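Local structure of CRISPR-associated protein Cse2 (Thermus thermophilus, 2ZCA) at residues G52-R55 with Q56-E60. The protein belongs to the CasB/Cse2 family of type I-E CRISPR systems and probably takes part in adaptive immunity against viruses, plasmids and other mobile genetic elements. Numbering follows the deposited sequence.
Sequences GDWR and QEERE
R55 is the N-cap residue of helix 56-71: the extended loop residues D53 to R55 run into the first turn, where R59 N donates to R55 O at 3.0 Å and E58 N adds a weak bond to the same carbonyl. E58, three residues into the helix, supplies just the side-chain-to-N-cap half of a capping box. Its OE1 accepts the R55 N-H at 2.9 Å and 160°, through the anti lone pair, pointing away from OE2. A water bridges the same oxygen to D53 O, tying the loop to the cap from two residues before R55.

The two flanking side chains close round E58. W54 brings the edge of its indole to the carboxylate, with CE3 3.7 Å from E58 OE1 and the two planes 74° apart; the ring also meets H62 edge-to-face, and the side chains of W54 and R59 touch L49 of helix 42-49, so the contact joins that helix to the start of the next. From R55 the aliphatic chain passes E58 OE1, making a long salt bridge through NE, then bends at chi3 (-56°) and carries the guanidinium alongside E57. There NH2 forms a salt bridge with E57 OE2 at 2.9 Å, while E57 OE1 lies 3.7 Å above one guanidinium face, offset toward its rim. One arginine thus spans two successive glutamates at the helix N-terminus, where the helix dipole would tend to stabilise their negative charge.

R59 lays its guanidinium across the start of the helix, over R55 C and Q56 N. It grips Q56 OE1 side-on, NH2 on a lone pair in the carbonyl plane and NE from above it, while Q56 NE2 donates to E60 OE2 at 3.2 Å, meeting that oxygen from above the carboxylate plane.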
ATOM      1  N   GLY A  52     -16.055  -5.064   9.390  1.00 25.55           N
ATOM      2  CA  GLY A  52     -15.312  -4.744  10.595  1.00 25.83           C
ATOM      3  C   GLY A  52     -15.594  -3.348  11.108  1.00 26.03           C
ATOM      4  O   GLY A  52     -16.435  -2.635  10.556  1.00 26.20           O
ATOM      5  N   ASP A  53     -14.897  -2.960  12.171  1.00 23.96           N
ATOM      6  CA  ASP A  53     -15.065  -1.637  12.757  1.00 23.86           C
ATOM      7  C   ASP A  53     -13.769  -0.862  12.555  1.00 23.36           C
ATOM      8  O   ASP A  53     -12.737  -1.203  13.136  1.00 24.17           O
ATOM      9  CB  ASP A  53     -15.391  -1.757  14.247  1.00 25.30           C
ATOM     10  CG  ASP A  53     -16.626  -2.607  14.507  1.00 29.16           C
ATOM     11  OD1 ASP A  53     -17.651  -2.393  13.823  1.00 29.37           O
ATOM     12  OD2 ASP A  53     -16.577  -3.483  15.397  1.00 29.85           O
ATOM     13  N   TRP A  54     -13.828   0.182  11.733  1.00 19.83           N
ATOM     14  CA  TRP A  54     -12.639   0.973  11.427  1.00 19.19           C
ATOM     15  C   TRP A  54     -12.760   2.466  11.677  1.00 17.50           C
ATOM     16  O   TRP A  54     -13.856   3.025  11.696  1.00 18.95           O
ATOM     17  CB  TRP A  54     -12.258   0.794   9.956  1.00 18.43           C
ATOM     18  CG  TRP A  54     -12.145  -0.618   9.510  1.00 17.73           C
ATOM     19  CD1 TRP A  54     -13.098  -1.357   8.868  1.00 17.14           C
ATOM     20  CD2 TRP A  54     -11.008  -1.468   9.660  1.00 17.88           C
ATOM     21  NE1 TRP A  54     -12.619  -2.617   8.603  1.00 18.38           N
ATOM     22  CE2 TRP A  54     -11.337  -2.712   9.080  1.00 16.78           C
ATOM     23  CE3 TRP A  54      -9.737  -1.299  10.228  1.00 18.14           C
ATOM     24  CZ2 TRP A  54     -10.443  -3.785   9.052  1.00 17.77           C
ATOM     25  CZ3 TRP A  54      -8.848  -2.366  10.198  1.00 18.79           C
ATOM     26  CH2 TRP A  54      -9.207  -3.591   9.615  1.00 16.86           C
ATOM     27  N   ARG A  55     -11.609   3.103  11.862  1.00 17.09           N
ATOM     28  CA  ARG A  55     -11.546   4.546  12.038  1.00 18.08           C
ATOM     29  C   ARG A  55     -11.300   5.061  10.621  1.00 15.51           C
ATOM     30  O   ARG A  55     -10.837   4.308   9.762  1.00 13.47           O
ATOM     31  CB  ARG A  55     -10.375   4.937  12.938  1.00 22.42           C
ATOM     32  CG  ARG A  55     -10.484   4.453  14.376  1.00 29.39           C
ATOM     33  CD  ARG A  55      -9.239   4.839  15.157  1.00 33.59           C
ATOM     34  NE  ARG A  55      -8.036   4.332  14.504  1.00 39.87           N
ATOM     35  CZ  ARG A  55      -6.795   4.575  14.913  1.00 42.82           C
ATOM     36  NH1 ARG A  55      -6.584   5.329  15.985  1.00 45.01           N
ATOM     37  NH2 ARG A  55      -5.765   4.066  14.246  1.00 43.61           N
ATOM     38  N   GLN A  56     -11.605   6.328  10.370  1.00 14.07           N
ATOM     39  CA  GLN A  56     -11.420   6.891   9.035  1.00 12.62           C
ATOM     40  C   GLN A  56     -10.012   6.672   8.473  1.00 13.09           C
ATOM     41  O   GLN A  56      -9.862   6.268   7.321  1.00 10.23           O
ATOM     42  CB  GLN A  56     -11.754   8.389   9.045  1.00 13.50           C
ATOM     43  CG  GLN A  56     -11.659   9.082   7.682  1.00 14.88           C
ATOM     44  CD  GLN A  56     -12.495   8.405   6.602  1.00 16.15           C
ATOM     45  OE1 GLN A  56     -13.515   7.775   6.888  1.00 18.95           O
ATOM     46  NE2 GLN A  56     -12.069   8.548   5.350  1.00 16.27           N
ATOM     47  N   GLU A  57      -8.982   6.932   9.280  1.00 13.69           N
ATOM     48  CA  GLU A  57      -7.603   6.755   8.818  1.00 15.64           C
ATOM     49  C   GLU A  57      -7.349   5.319   8.365  1.00 14.20           C
ATOM     50  O   GLU A  57      -6.569   5.077   7.443  1.00 12.41           O
ATOM     51  CB  GLU A  57      -6.597   7.117   9.925  1.00 17.54           C
ATOM     52  CG  GLU A  57      -6.520   6.106  11.069  1.00 24.36           C
ATOM     53  CD  GLU A  57      -5.356   6.367  12.016  1.00 29.75           C
ATOM     54  OE1 GLU A  57      -5.323   7.451  12.637  1.00 33.17           O
ATOM     55  OE2 GLU A  57      -4.474   5.486  12.139  1.00 31.48           O
ATOM     56  N   GLU A  58      -8.001   4.366   9.025  1.00 13.65           N
ATOM     57  CA  GLU A  58      -7.833   2.962   8.672  1.00 13.09           C
ATOM     58  C   GLU A  58      -8.562   2.637   7.369  1.00 12.36           C
ATOM     59  O   GLU A  58      -8.089   1.824   6.577  1.00 10.06           O
ATOM     60  CB  GLU A  58      -8.339   2.072   9.809  1.00 15.16           C
ATOM     61  CG  GLU A  58      -7.591   2.292  11.116  1.00 16.90           C
ATOM     62  CD  GLU A  58      -8.104   1.416  12.240  1.00 20.83           C
ATOM     63  OE1 GLU A  58      -9.311   1.486  12.549  1.00 16.57           O
ATOM     64  OE2 GLU A  58      -7.294   0.659  12.819  1.00 22.47           O
ATOM     65  N   ARG A  59      -9.719   3.257   7.149  1.00 11.42           N
ATOM     66  CA  ARG A  59     -10.441   3.022   5.902  1.00 10.26           C
ATOM     67  C   ARG A  59      -9.568   3.548   4.762  1.00  9.45           C
ATOM     68  O   ARG A  59      -9.398   2.891   3.735  1.00  9.00           O
ATOM     69  CB  ARG A  59     -11.787   3.759   5.892  1.00 12.58           C
ATOM     70  CG  ARG A  59     -12.847   3.162   6.810  1.00 13.66           C
ATOM     71  CD  ARG A  59     -14.219   3.789   6.549  1.00 17.54           C
ATOM     72  NE  ARG A  59     -14.373   5.075   7.218  1.00 20.90           N
ATOM     73  CZ  ARG A  59     -14.761   5.218   8.483  1.00 20.90           C
ATOM     74  NH1 ARG A  59     -15.043   4.153   9.218  1.00 24.15           N
ATOM     75  NH2 ARG A  59     -14.857   6.426   9.015  1.00 21.42           N
ATOM     76  N   GLU A  60      -9.007   4.736   4.960  1.00  9.22           N
ATOM     77  CA  GLU A  60      -8.157   5.350   3.944  1.00 10.77           C
ATOM     78  C   GLU A  60      -6.957   4.460   3.618  1.00 10.68           C
ATOM     79  O   GLU A  60      -6.522   4.390   2.468  1.00 11.01           O
ATOM     80  CB  GLU A  60      -7.708   6.735   4.415  1.00 11.62           C
ATOM     81  CG  GLU A  60      -8.891   7.638   4.752  1.00 14.81           C
ATOM     82  CD  GLU A  60      -8.485   9.007   5.262  1.00 18.12           C
ATOM     83  OE1 GLU A  60      -7.432   9.109   5.922  1.00 18.54           O
ATOM     84  OE2 GLU A  60      -9.233   9.978   5.021  1.00 17.37           O
TER
HETATM   85  O   HOH W   1     -10.302  -0.323  14.536  1.00 39.81           O